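Local coordinates for protein indole-3-pyruvate decarboxylase (Azospirillum brasilense, PDB 2NXW) that decarboxylates indole-3-pyruvate to indole-3-acetaldehyde with thiamine diphosphate and a metal ion as cofactors, a step of auxin biosynthesis, at residues A[440-445]-A[466-471]; A[213-218]-A[342-347]; A[94-99]-A[139-144]. All coordinates share one frame; numbering follows the deposited sequence.

Contact 1 (A[440-445]-A[466-471])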
ATOM      1  N   GLY A 440      17.518  -3.922 -43.941  1.00 13.07           N
ATOM      2  CA  GLY A 440      16.799  -4.409 -45.106  1.00 13.32           C
ATOM      3  C   GLY A 440      16.112  -5.763 -45.020  1.00 12.63           C
ATOM      4  O   GLY A 440      15.395  -6.138 -45.955  1.00 13.14           O
ATOM      5  N   LYS A 441      16.336  -6.512 -43.939  1.00 12.16           N
ATOM      6  CA  LYS A 441      15.686  -7.809 -43.796  1.00 13.43           C
ATOM      7  C   LYS A 441      14.211  -7.511 -43.574  1.00 13.13           C
ATOM      8  O   LYS A 441      13.843  -6.757 -42.670  1.00 12.92           O
ATOM      9  CB  LYS A 441      16.263  -8.586 -42.608  1.00 15.03           C
ATOM     10  CG  LYS A 441      17.736  -8.989 -42.787  1.00 18.89           C
ATOM     11  CD  LYS A 441      17.911 -10.007 -43.901  1.00 21.55           C
ATOM     12  CE  LYS A 441      19.319 -10.607 -43.890  1.00 22.74           C
ATOM     13  NZ  LYS A 441      20.382  -9.638 -44.327  1.00 21.98           N
ATOM     14  N   ARG A 442      13.371  -8.086 -44.418  1.00 12.38           N
ATOM     15  CA  ARG A 442      11.947  -7.837 -44.340  1.00 12.50           C
ATOM     16  C   ARG A 442      11.319  -8.529 -43.144  1.00 12.75           C
ATOM     17  O   ARG A 442      11.707  -9.635 -42.786  1.00 12.69           O
ATOM     18  CB  ARG A 442      11.293  -8.297 -45.636  1.00 13.58           C
ATOM     19  CG  ARG A 442      10.007  -7.595 -45.953  1.00 14.57           C
ATOM     20  CD  ARG A 442       9.565  -7.869 -47.391  1.00 14.61           C
ATOM     21  NE  ARG A 442       8.581  -6.885 -47.791  1.00 12.83           N
ATOM     22  CZ  ARG A 442       7.852  -6.921 -48.907  1.00 11.40           C
ATOM     23  NH1 ARG A 442       7.991  -7.923 -49.780  1.00 13.25           N
ATOM     24  NH2 ARG A 442       6.967  -5.965 -49.133  1.00 12.78           N
ATOM     25  N   ILE A 443      10.345  -7.867 -42.530  1.00 13.16           N
ATOM     26  CA  ILE A 443       9.677  -8.436 -41.371  1.00 12.52           C
ATOM     27  C   ILE A 443       8.246  -8.799 -41.749  1.00 12.66           C
ATOM     28  O   ILE A 443       7.595  -8.082 -42.511  1.00 12.92           O
ATOM     29  CB  ILE A 443       9.673  -7.420 -40.197  1.00 13.62           C
ATOM     30  CG1 ILE A 443      11.107  -6.947 -39.902  1.00 14.86           C
ATOM     31  CG2 ILE A 443       9.069  -8.060 -38.949  1.00 15.51           C
ATOM     32  CD1 ILE A 443      12.086  -8.046 -39.503  1.00 16.24           C
ATOM     33  N   LEU A 444       7.801  -9.955 -41.266  1.00 12.18           N
ATOM     34  CA  LEU A 444       6.430 -10.405 -41.492  1.00 11.60           C
ATOM     35  C   LEU A 444       5.677 -10.170 -40.191  1.00 12.15           C
ATOM     36  O   LEU A 444       6.059 -10.680 -39.139  1.00 12.84           O
ATOM     37  CB  LEU A 444       6.393 -11.896 -41.834  1.00 12.21           C
ATOM     38  CG  LEU A 444       5.003 -12.549 -41.858  1.00 12.69           C
ATOM     39  CD1 LEU A 444       4.130 -11.879 -42.914  1.00 15.37           C
ATOM     40  CD2 LEU A 444       5.155 -14.041 -42.143  1.00 14.64           C
ATOM     41  N   THR A 445       4.619  -9.379 -40.264  1.00 10.95           N
ATOM     42  CA  THR A 445       3.815  -9.099 -39.084  1.00 11.39           C
ATOM     43  C   THR A 445       2.468  -9.802 -39.181  1.00 11.10           C
ATOM     44  O   THR A 445       1.843  -9.786 -40.235  1.00 10.93           O
ATOM     45  CB  THR A 445       3.547  -7.596 -38.965  1.00 13.66           C
ATOM     46  OG1 THR A 445       4.797  -6.910 -38.841  1.00 17.65           O
ATOM     47  CG2 THR A 445       2.681  -7.287 -37.751  1.00 15.10           C
ATOM     48  N   GLY A 466      11.427   4.311 -44.731  1.00 13.29           N
ATOM     49  CA  GLY A 466      12.124   3.526 -45.738  1.00 13.88           C
ATOM     50  C   GLY A 466      12.032   2.025 -45.547  1.00 13.94           C
ATOM     51  O   GLY A 466      12.984   1.305 -45.835  1.00 14.64           O
ATOM     52  N   ILE A 467      10.893   1.550 -45.049  1.00 12.87           N
ATOM     53  CA  ILE A 467      10.702   0.119 -44.835  1.00 12.12           C
ATOM     54  C   ILE A 467       9.431  -0.370 -45.543  1.00 11.01           C
ATOM     55  O   ILE A 467       8.563   0.436 -45.896  1.00 12.58           O
ATOM     56  CB  ILE A 467      10.626  -0.225 -43.328  1.00 11.18           C
ATOM     57  CG1 ILE A 467       9.428   0.474 -42.687  1.00 11.20           C
ATOM     58  CG2 ILE A 467      11.941   0.172 -42.641  1.00 12.16           C
ATOM     59  CD1 ILE A 467       9.175   0.076 -41.233  1.00 13.38           C
ATOM     60  N   ASP A 468       9.333  -1.685 -45.723  1.00 11.12           N
ATOM     61  CA  ASP A 468       8.214  -2.284 -46.460  1.00 11.52           C
ATOM     62  C   ASP A 468       7.754  -3.628 -45.897  1.00 11.36           C
ATOM     63  O   ASP A 468       7.691  -4.632 -46.612  1.00 12.70           O
ATOM     64  CB  ASP A 468       8.633  -2.475 -47.924  1.00 12.27           C
ATOM     65  CG  ASP A 468       9.894  -3.332 -48.081  1.00 13.38           C
ATOM     66  OD1 ASP A 468      10.513  -3.740 -47.080  1.00 12.81           O
ATOM     67  OD2 ASP A 468      10.270  -3.595 -49.236  1.00 15.08           O
ATOM     68  N   PRO A 469       7.378  -3.663 -44.613  1.00 11.04           N
ATOM     69  CA  PRO A 469       6.942  -4.941 -44.044  1.00 10.76           C
ATOM     70  C   PRO A 469       5.708  -5.560 -44.693  1.00  9.85           C
ATOM     71  O   PRO A 469       4.905  -4.861 -45.330  1.00 12.01           O
ATOM     72  CB  PRO A 469       6.700  -4.594 -42.569  1.00 11.47           C
ATOM     73  CG  PRO A 469       6.247  -3.165 -42.632  1.00 11.88           C
ATOM     74  CD  PRO A 469       7.196  -2.555 -43.656  1.00 11.56           C
ATOM     75  N   ILE A 470       5.605  -6.883 -44.554  1.00  9.56           N
ATOM     76  CA  ILE A 470       4.440  -7.627 -45.046  1.00 10.58           C
ATOM     77  C   ILE A 470       3.604  -7.822 -43.790  1.00 11.51           C
ATOM     78  O   ILE A 470       4.118  -8.258 -42.752  1.00 12.18           O
ATOM     79  CB  ILE A 470       4.818  -9.012 -45.603  1.00 11.09           C
ATOM     80  CG1 ILE A 470       5.704  -8.838 -46.844  1.00 13.86           C
ATOM     81  CG2 ILE A 470       3.544  -9.791 -45.991  1.00 11.77           C
ATOM     82  CD1 ILE A 470       6.288 -10.152 -47.386  1.00 13.74           C
ATOM     83  N   VAL A 471       2.324  -7.497 -43.894  1.00 10.98           N
ATOM     84  CA  VAL A 471       1.427  -7.618 -42.757  1.00 10.80           C
ATOM     85  C   VAL A 471       0.228  -8.477 -43.105  1.00 11.31           C
ATOM     86  O   VAL A 471      -0.497  -8.166 -44.049  1.00 11.31           O
ATOM     87  CB  VAL A 471       0.916  -6.231 -42.326  1.00 10.31           C
ATOM     88  CG1 VAL A 471       0.035  -6.342 -41.074  1.00 11.92           C
ATOM     89  CG2 VAL A 471       2.103  -5.316 -42.035  1.00 13.27           C
TER

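Contact 2 (A[213-218]-A[342-347]). Unlike the reference sequence in segment 342-347: Arg347 (reference Gly).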
ATOM      1  N   ASP A 213      28.260 -25.912  -7.557  1.00 19.09           N
ATOM      2  CA  ASP A 213      28.382 -27.271  -7.044  1.00 20.52           C
ATOM      3  C   ASP A 213      27.020 -27.845  -6.686  1.00 20.59           C
ATOM      4  O   ASP A 213      26.723 -28.998  -7.006  1.00 21.39           O
ATOM      5  CB  ASP A 213      29.271 -27.318  -5.795  1.00 21.42           C
ATOM      6  CG  ASP A 213      30.741 -27.109  -6.105  1.00 23.18           C
ATOM      7  OD1 ASP A 213      31.153 -27.268  -7.274  1.00 23.32           O
ATOM      8  OD2 ASP A 213      31.499 -26.801  -5.156  1.00 25.96           O
ATOM      9  N   GLU A 214      26.188 -27.037  -6.031  1.00 21.04           N
ATOM     10  CA  GLU A 214      24.869 -27.500  -5.621  1.00 21.79           C
ATOM     11  C   GLU A 214      23.969 -27.795  -6.813  1.00 21.16           C
ATOM     12  O   GLU A 214      23.229 -28.776  -6.815  1.00 21.00           O
ATOM     13  CB  GLU A 214      24.188 -26.476  -4.715  1.00 23.30           C
ATOM     14  CG  GLU A 214      23.023 -27.070  -3.949  1.00 27.41           C
ATOM     15  CD  GLU A 214      22.264 -26.048  -3.126  1.00 29.58           C
ATOM     16  OE1 GLU A 214      22.854 -25.006  -2.760  1.00 31.46           O
ATOM     17  OE2 GLU A 214      21.076 -26.302  -2.835  1.00 32.25           O
ATOM     18  N   VAL A 215      24.028 -26.936  -7.824  1.00 20.18           N
ATOM     19  CA  VAL A 215      23.224 -27.136  -9.020  1.00 19.21           C
ATOM     20  C   VAL A 215      23.600 -28.451  -9.701  1.00 19.36           C
ATOM     21  O   VAL A 215      22.731 -29.234 -10.074  1.00 19.11           O
ATOM     22  CB  VAL A 215      23.421 -25.972 -10.019  1.00 18.73           C
ATOM     23  CG1 VAL A 215      22.825 -26.338 -11.376  1.00 19.23           C
ATOM     24  CG2 VAL A 215      22.754 -24.713  -9.482  1.00 19.56           C
ATOM     25  N   LEU A 216      24.895 -28.705  -9.861  1.00 19.49           N
ATOM     26  CA  LEU A 216      25.316 -29.936 -10.516  1.00 20.11           C
ATOM     27  C   LEU A 216      24.916 -31.163  -9.703  1.00 20.78           C
ATOM     28  O   LEU A 216      24.515 -32.183 -10.265  1.00 21.26           O
ATOM     29  CB  LEU A 216      26.828 -29.927 -10.772  1.00 20.50           C
ATOM     30  CG  LEU A 216      27.295 -28.936 -11.845  1.00 22.52           C
ATOM     31  CD1 LEU A 216      28.799 -29.070 -12.054  1.00 24.82           C
ATOM     32  CD2 LEU A 216      26.545 -29.203 -13.152  1.00 23.21           C
ATOM     33  N   ALA A 217      25.006 -31.064  -8.382  1.00 21.36           N
ATOM     34  CA  ALA A 217      24.627 -32.185  -7.530  1.00 22.04           C
ATOM     35  C   ALA A 217      23.138 -32.466  -7.691  1.00 22.60           C
ATOM     36  O   ALA A 217      22.723 -33.620  -7.768  1.00 22.90           O
ATOM     37  CB  ALA A 217      24.945 -31.870  -6.080  1.00 22.86           C
ATOM     38  N   ALA A 218      22.337 -31.407  -7.744  1.00 21.98           N
ATOM     39  CA  ALA A 218      20.894 -31.555  -7.903  1.00 21.72           C
ATOM     40  C   ALA A 218      20.551 -32.179  -9.264  1.00 23.13           C
ATOM     41  O   ALA A 218      19.659 -33.025  -9.358  1.00 23.30           O
ATOM     42  CB  ALA A 218      20.214 -30.202  -7.754  1.00 22.65           C
ATOM     43  N   ASP A 342      29.610 -20.089 -16.736  1.00 16.41           N
ATOM     44  CA  ASP A 342      31.046 -20.348 -16.782  1.00 18.49           C
ATOM     45  C   ASP A 342      31.484 -21.267 -15.645  1.00 18.22           C
ATOM     46  O   ASP A 342      32.328 -22.145 -15.846  1.00 18.12           O
ATOM     47  CB  ASP A 342      31.840 -19.047 -16.712  1.00 20.48           C
ATOM     48  CG  ASP A 342      31.869 -18.302 -18.033  1.00 23.89           C
ATOM     49  OD1 ASP A 342      31.628 -18.925 -19.091  1.00 24.73           O
ATOM     50  OD2 ASP A 342      32.154 -17.089 -18.014  1.00 27.21           O
ATOM     51  N   ALA A 343      30.914 -21.068 -14.457  1.00 17.15           N
ATOM     52  CA  ALA A 343      31.258 -21.889 -13.297  1.00 18.05           C
ATOM     53  C   ALA A 343      30.833 -23.341 -13.493  1.00 18.67           C
ATOM     54  O   ALA A 343      31.517 -24.271 -13.055  1.00 20.05           O
ATOM     55  CB  ALA A 343      30.614 -21.318 -12.042  1.00 17.97           C
ATOM     56  N   LEU A 344      29.696 -23.541 -14.151  1.00 16.95           N
ATOM     57  CA  LEU A 344      29.226 -24.890 -14.411  1.00 17.31           C
ATOM     58  C   LEU A 344      30.117 -25.559 -15.456  1.00 17.12           C
ATOM     59  O   LEU A 344      30.425 -26.743 -15.348  1.00 18.40           O
ATOM     60  CB  LEU A 344      27.774 -24.860 -14.898  1.00 15.95           C
ATOM     61  CG  LEU A 344      26.764 -24.444 -13.825  1.00 17.48           C
ATOM     62  CD1 LEU A 344      25.382 -24.248 -14.449  1.00 17.58           C
ATOM     63  CD2 LEU A 344      26.702 -25.508 -12.739  1.00 17.88           C
ATOM     64  N   LEU A 345      30.541 -24.798 -16.462  1.00 17.71           N
ATOM     65  CA  LEU A 345      31.394 -25.369 -17.504  1.00 19.10           C
ATOM     66  C   LEU A 345      32.733 -25.823 -16.941  1.00 21.36           C
ATOM     67  O   LEU A 345      33.260 -26.863 -17.331  1.00 21.79           O
ATOM     68  CB  LEU A 345      31.610 -24.353 -18.633  1.00 18.48           C
ATOM     69  CG  LEU A 345      30.382 -24.122 -19.524  1.00 17.71           C
ATOM     70  CD1 LEU A 345      30.648 -22.975 -20.486  1.00 19.02           C
ATOM     71  CD2 LEU A 345      30.059 -25.400 -20.295  1.00 17.59           C
ATOM     72  N   GLU A 346      33.266 -25.047 -16.008  1.00 21.06           N
ATOM     73  CA  GLU A 346      34.542 -25.373 -15.380  1.00 22.85           C
ATOM     74  C   GLU A 346      34.477 -26.684 -14.604  1.00 22.30           C
ATOM     75  O   GLU A 346      35.507 -27.317 -14.358  1.00 22.93           O
ATOM     76  CB  GLU A 346      34.937 -24.248 -14.429  1.00 25.13           C
ATOM     77  CG  GLU A 346      35.483 -23.013 -15.117  1.00 31.21           C
ATOM     78  CD  GLU A 346      35.455 -21.792 -14.220  1.00 34.75           C
ATOM     79  OE1 GLU A 346      35.690 -21.943 -13.000  1.00 37.76           O
ATOM     80  OE2 GLU A 346      35.206 -20.679 -14.736  1.00 38.41           O
ATOM     81  N   ARG A 347      33.268 -27.094 -14.232  1.00 20.84           N
ATOM     82  CA  ARG A 347      33.063 -28.313 -13.450  1.00 20.13           C
ATOM     83  C   ARG A 347      32.543 -29.517 -14.233  1.00 20.50           C
ATOM     84  O   ARG A 347      32.246 -30.564 -13.652  1.00 22.61           O
ATOM     85  CB  ARG A 347      32.114 -28.005 -12.293  1.00 19.26           C
ATOM     86  CG  ARG A 347      32.668 -26.961 -11.337  1.00 19.89           C
ATOM     87  CD  ARG A 347      31.591 -26.401 -10.421  1.00 19.59           C
ATOM     88  NE  ARG A 347      32.172 -25.604  -9.346  1.00 18.89           N
ATOM     89  CZ  ARG A 347      32.827 -24.459  -9.528  1.00 20.32           C
ATOM     90  NH1 ARG A 347      32.985 -23.960 -10.752  1.00 21.36           N
ATOM     91  NH2 ARG A 347      33.355 -23.823  -8.485  1.00 22.68           N
TER
HETATM   92  O   HOH W   1      33.585 -25.288  -5.804  1.00 23.29           O

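Contact 3 (A[94-99]-A[139-144])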
ATOM      1  N   ALA A  94       1.503  14.255 -21.163  1.00 12.75           N
ATOM      2  CA  ALA A  94       0.725  13.331 -21.984  1.00 12.40           C
ATOM      3  C   ALA A  94       1.567  12.387 -22.828  1.00 13.23           C
ATOM      4  O   ALA A  94       1.292  11.182 -22.885  1.00 13.87           O
ATOM      5  CB  ALA A  94      -0.247  14.114 -22.873  1.00 12.29           C
ATOM      6  N   GLY A  95       2.594  12.927 -23.482  1.00 13.70           N
ATOM      7  CA  GLY A  95       3.451  12.094 -24.314  1.00 14.27           C
ATOM      8  C   GLY A  95       4.033  10.917 -23.549  1.00 13.71           C
ATOM      9  O   GLY A  95       3.924   9.760 -23.969  1.00 14.01           O
ATOM     10  N   ALA A  96       4.641  11.201 -22.404  1.00 12.80           N
ATOM     11  CA  ALA A  96       5.232  10.156 -21.585  1.00 12.23           C
ATOM     12  C   ALA A  96       4.189   9.201 -20.987  1.00 12.38           C
ATOM     13  O   ALA A  96       4.374   7.982 -21.001  1.00 11.91           O
ATOM     14  CB  ALA A  96       6.081  10.793 -20.466  1.00 12.54           C
ATOM     15  N   PHE A  97       3.098   9.750 -20.459  1.00 12.21           N
ATOM     16  CA  PHE A  97       2.078   8.899 -19.859  1.00 12.64           C
ATOM     17  C   PHE A  97       1.468   7.957 -20.888  1.00 12.43           C
ATOM     18  O   PHE A  97       1.029   6.861 -20.547  1.00 12.44           O
ATOM     19  CB  PHE A  97       0.971   9.737 -19.219  1.00 13.30           C
ATOM     20  CG  PHE A  97       1.382  10.403 -17.941  1.00 17.80           C
ATOM     21  CD1 PHE A  97       1.934   9.662 -16.904  1.00 20.01           C
ATOM     22  CD2 PHE A  97       1.220  11.779 -17.780  1.00 19.16           C
ATOM     23  CE1 PHE A  97       2.329  10.283 -15.703  1.00 20.10           C
ATOM     24  CE2 PHE A  97       1.606  12.410 -16.598  1.00 22.08           C
ATOM     25  CZ  PHE A  97       2.162  11.664 -15.557  1.00 20.96           C
ATOM     26  N   ASN A  98       1.467   8.390 -22.147  1.00 11.99           N
ATOM     27  CA  ASN A  98       0.917   7.596 -23.233  1.00 12.26           C
ATOM     28  C   ASN A  98       1.812   6.411 -23.621  1.00 11.18           C
ATOM     29  O   ASN A  98       1.432   5.604 -24.456  1.00 12.98           O
ATOM     30  CB  ASN A  98       0.684   8.520 -24.438  1.00 11.87           C
ATOM     31  CG  ASN A  98      -0.395   8.016 -25.376  1.00 12.15           C
ATOM     32  OD1 ASN A  98      -1.282   7.240 -24.991  1.00 12.28           O
ATOM     33  ND2 ASN A  98      -0.345   8.483 -26.618  1.00 12.27           N
ATOM     34  N   MET A  99       3.002   6.308 -23.027  1.00 11.36           N
ATOM     35  CA  MET A  99       3.911   5.205 -23.331  1.00 11.69           C
ATOM     36  C   MET A  99       4.098   4.253 -22.137  1.00 10.58           C
ATOM     37  O   MET A  99       4.888   3.315 -22.196  1.00 11.70           O
ATOM     38  CB  MET A  99       5.270   5.767 -23.776  1.00 12.86           C
ATOM     39  CG  MET A  99       6.062   4.810 -24.656  1.00 13.05           C
ATOM     40  SD  MET A  99       7.529   5.592 -25.374  1.00 12.50           S
ATOM     41  CE  MET A  99       8.550   5.893 -23.875  1.00 13.93           C
ATOM     42  N   ASP A 139       7.562  14.245  -8.427  1.00 26.74           N
ATOM     43  CA  ASP A 139       6.544  14.552  -9.428  1.00 25.61           C
ATOM     44  C   ASP A 139       5.812  13.294  -9.881  1.00 23.02           C
ATOM     45  O   ASP A 139       6.371  12.196  -9.893  1.00 21.48           O
ATOM     46  CB  ASP A 139       7.175  15.235 -10.648  1.00 29.81           C
ATOM     47  CG  ASP A 139       8.258  14.384 -11.301  1.00 33.39           C
ATOM     48  OD1 ASP A 139       9.233  14.046 -10.594  1.00 37.32           O
ATOM     49  OD2 ASP A 139       8.139  14.058 -12.513  1.00 33.22           O
ATOM     50  N   THR A 140       4.555  13.471 -10.259  1.00 19.26           N
ATOM     51  CA  THR A 140       3.711  12.373 -10.717  1.00 17.29           C
ATOM     52  C   THR A 140       4.343  11.515 -11.811  1.00 15.62           C
ATOM     53  O   THR A 140       4.323  10.287 -11.732  1.00 15.40           O
ATOM     54  CB  THR A 140       2.366  12.926 -11.235  1.00 17.27           C
ATOM     55  OG1 THR A 140       1.729  13.671 -10.186  1.00 20.74           O
ATOM     56  CG2 THR A 140       1.443  11.798 -11.684  1.00 17.77           C
ATOM     57  N   GLN A 141       4.906  12.152 -12.830  1.00 15.24           N
ATOM     58  CA  GLN A 141       5.496  11.382 -13.913  1.00 14.34           C
ATOM     59  C   GLN A 141       6.648  10.507 -13.447  1.00 14.79           C
ATOM     60  O   GLN A 141       6.721   9.331 -13.787  1.00 14.63           O
ATOM     61  CB  GLN A 141       5.961  12.310 -15.041  1.00 14.85           C
ATOM     62  CG  GLN A 141       6.530  11.567 -16.239  1.00 14.13           C
ATOM     63  CD  GLN A 141       6.694  12.452 -17.457  1.00 15.39           C
ATOM     64  OE1 GLN A 141       5.768  13.163 -17.853  1.00 16.10           O
ATOM     65  NE2 GLN A 141       7.874  12.407 -18.067  1.00 14.40           N
ATOM     66  N   PHE A 142       7.564  11.085 -12.681  1.00 16.61           N
ATOM     67  CA  PHE A 142       8.697  10.319 -12.189  1.00 17.82           C
ATOM     68  C   PHE A 142       8.197   9.159 -11.325  1.00 17.20           C
ATOM     69  O   PHE A 142       8.683   8.035 -11.445  1.00 17.99           O
ATOM     70  CB  PHE A 142       9.621  11.230 -11.369  1.00 18.64           C
ATOM     71  CG  PHE A 142      11.015  10.699 -11.197  1.00 20.99           C
ATOM     72  CD1 PHE A 142      12.038  11.108 -12.049  1.00 21.74           C
ATOM     73  CD2 PHE A 142      11.306   9.794 -10.185  1.00 22.31           C
ATOM     74  CE1 PHE A 142      13.343  10.617 -11.891  1.00 22.77           C
ATOM     75  CE2 PHE A 142      12.606   9.298 -10.018  1.00 22.79           C
ATOM     76  CZ  PHE A 142      13.618   9.714 -10.875  1.00 22.32           C
ATOM     77  N   GLN A 143       7.207   9.431 -10.472  1.00 17.41           N
ATOM     78  CA  GLN A 143       6.670   8.401  -9.587  1.00 17.63           C
ATOM     79  C   GLN A 143       6.018   7.244 -10.340  1.00 17.12           C
ATOM     80  O   GLN A 143       6.075   6.099  -9.902  1.00 19.09           O
ATOM     81  CB  GLN A 143       5.670   9.010  -8.609  1.00 19.83           C
ATOM     82  CG  GLN A 143       6.299  10.019  -7.662  1.00 21.80           C
ATOM     83  CD  GLN A 143       7.463   9.434  -6.884  1.00 23.52           C
ATOM     84  OE1 GLN A 143       7.310   8.447  -6.167  1.00 26.40           O
ATOM     85  NE2 GLN A 143       8.637  10.040  -7.026  1.00 26.22           N
ATOM     86  N   VAL A 144       5.375   7.548 -11.458  1.00 14.52           N
ATOM     87  CA  VAL A 144       4.753   6.503 -12.250  1.00 14.83           C
ATOM     88  C   VAL A 144       5.835   5.688 -12.952  1.00 13.77           C
ATOM     89  O   VAL A 144       5.806   4.459 -12.927  1.00 14.75           O
ATOM     90  CB  VAL A 144       3.768   7.112 -13.290  1.00 14.22           C
ATOM     91  CG1 VAL A 144       3.417   6.090 -14.360  1.00 14.01           C
ATOM     92  CG2 VAL A 144       2.498   7.569 -12.583  1.00 15.14           C
TER

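Contact 1 (A[440-445]-A[466-471])
Arg442 reaches Asp468 because its CG stands anti to the backbone N (chi1 -155°) and the chain then runs extended to NE, carrying the guanidinium over to the neighbouring segment. There it grips one atom side-on with two hydrogen bonds: Arg442 NE lies 2.7 Å from Asp468 O, and Arg442 NH2, in the more bent bond (138°), 2.9 Å from the same Asp468 O, which sits in the guanidinium plane. Ile470 CG1 lies over the centre of one guanidinium face, 3.5 Å from Arg442 CZ, while Asp468 OD2 lies over the opposite face, the carboxylate turned 34° from the guanidinium. Arg442 NE is 3.8 Å from Asp468 OD1, a long salt bridge of charges alone, since the oxygen is well out of plane. Further along, the backbones pair as parallel strands. Ile470 N donates to Ile443 O at 3.1 Å, and Thr445 N to Ile470 O at 2.8 Å, the latter nearly straight. Leu444 CD1 packs 3.8 Å from Ile470 CG2 on one face of the sheet; Thr445 and Val471 meet on the other. The same polar groups have further partners in the chain: Arg442 NH1 and NH2 donate to Ala526 O and Thr529 O, and Asp468 OD2 accepts from Gly531 N and pairs with Arg530. In the parallel sheet of the C-terminal thiamine diphosphate-binding domain, strand 395-398 lies beyond 443-448, strand 534-539 beyond 470-475, and helix 427-437 packs on Ile443 and Pro469.

Contact 2 (A[213-218]-A[342-347])
Leu216 and Leu344 slide past each other in opposite directions where helix 205-221 packs against helix 337-346, a helix pair of the alpha/beta central domain of this thiamine diphosphate enzyme. Leu216 CA and Leu344 CA, the nearest CA pair of the two segments, are 7.5 Å apart, and the side chains bridge that distance. Leu344 CD2 is the branch that does the touching: it lies 3.6 Å from Leu216 CG and also meets Leu216 CD2. Val215 crosses Leu344 at about a right angle, with Val215 CG1 4.2 Å from Leu344 CD2, a looser apolar contact. Phe294 of strand 292-296 also touches Val215 and Leu344, and Leu249 and Leu245 of helix 239-249 touch Leu216 and Leu344 respectively.

The other half of the contact belongs to Arg347, a residue that differs from the reference sequence, at the end of segment 342-347. Its CB rests 3.5 Å from Leu216 CD1, and its side chain passes across that leucine at about a right angle. With CG anti to the carbonyl carbon (chi1 -62°) and the chain extended as far as NE, the guanidinium arrives beside Asp213. The carboxylate and guanidinium planes are 51° apart, and NE to OD1 is the one direct bond, so this salt bridge is not a coplanar two-pronged pair. A water completes the link, accepting from Arg347 NH2 and donating to Asp213 OD2. Rotation of the guanidinium is further restrained by Arg347 NH1, which donates to Ala343 O at 2.7 Å. In the direct bond, Arg347 NE stands 2.8 Å from Asp213 OD1, which lies at the guanidinium edge yet is approached from 40° above its own carboxylate plane.

Contact 3 (A[94-99]-A[139-144])
Ala96 packs its methyl against the end of a polar side chain: Ala96 CB lies 3.4 Å from Gln141 NE2 and 3.5 Å from Gln141 CD, yet the two residues make only van der Waals contact. The amide is engaged elsewhere. Gln141 NE2 is hydrogen-bonded to Tyr180 OH and Ser117 OG, and Gln141 OE1 accepts from Gly93 N, so this buried group is held at both ends and its orientation is fixed by partners outside the pair. Its reach follows from CG standing anti to the backbone N (chi1 -177°) with an extended chain beyond it, which sets the amide beside Ala96.

Phe97 supplies the rest of the contact. Although its CB does not point at the opposing helix, the ring extends far enough for CZ to come 3.7 Å from Gln141 CA, close to the backbone itself, and 3.9 Å from Gln141 CB. The ring thus meets the root of the glutamine, whereas the amide at its end lies against Ala96. The ring's far end is also bordered by methyls: Phe97 CZ is 3.9 Å from Thr140 CG2, and Phe97 CE1 is 4.1 Å from Val144 CG2. Leu130 touches both Phe97 and Thr140.

Tyr421 of the second subunit packs on Phe97, and Val144 meets Val144 of that subunit, placing the contact at the subunit interface. Asn98 ND2, in the same segment as Phe97, donates to Glu68 OE1, a residue of the thiamine diphosphate pocket. Thiamine diphosphate touches Ala94 and Gly95, so the helix 94-97 that carries Ala96 and Phe97 also lines the cofactor site of the N-terminal thiamine diphosphate-binding domain, consistent with the family's active sites formed between paired subunits.

Overall arrangement
From the N terminus, contact 3 comes first, bringing 139-144 back to 94-99 across 39 intervening residues, partly unmodelled, that include helix 100-108 and strand 113-119 of the N-terminal cofactor-binding domain. Contact 2 follows and closes the longest excursion, 123 residues, joining helices 205-221 and 337-346 of the central domain. Contact 1 comes last, joining neighbouring strands of the C-terminal domain over 20 residues. The three loops lie in series, with none nested or crossed. Each contact joins two parts of the same domain. The centres of contact 1 and contact 3 are about 31 Å apart. The centre of contact 2 is more remote, about 43 Å from that of contact 1.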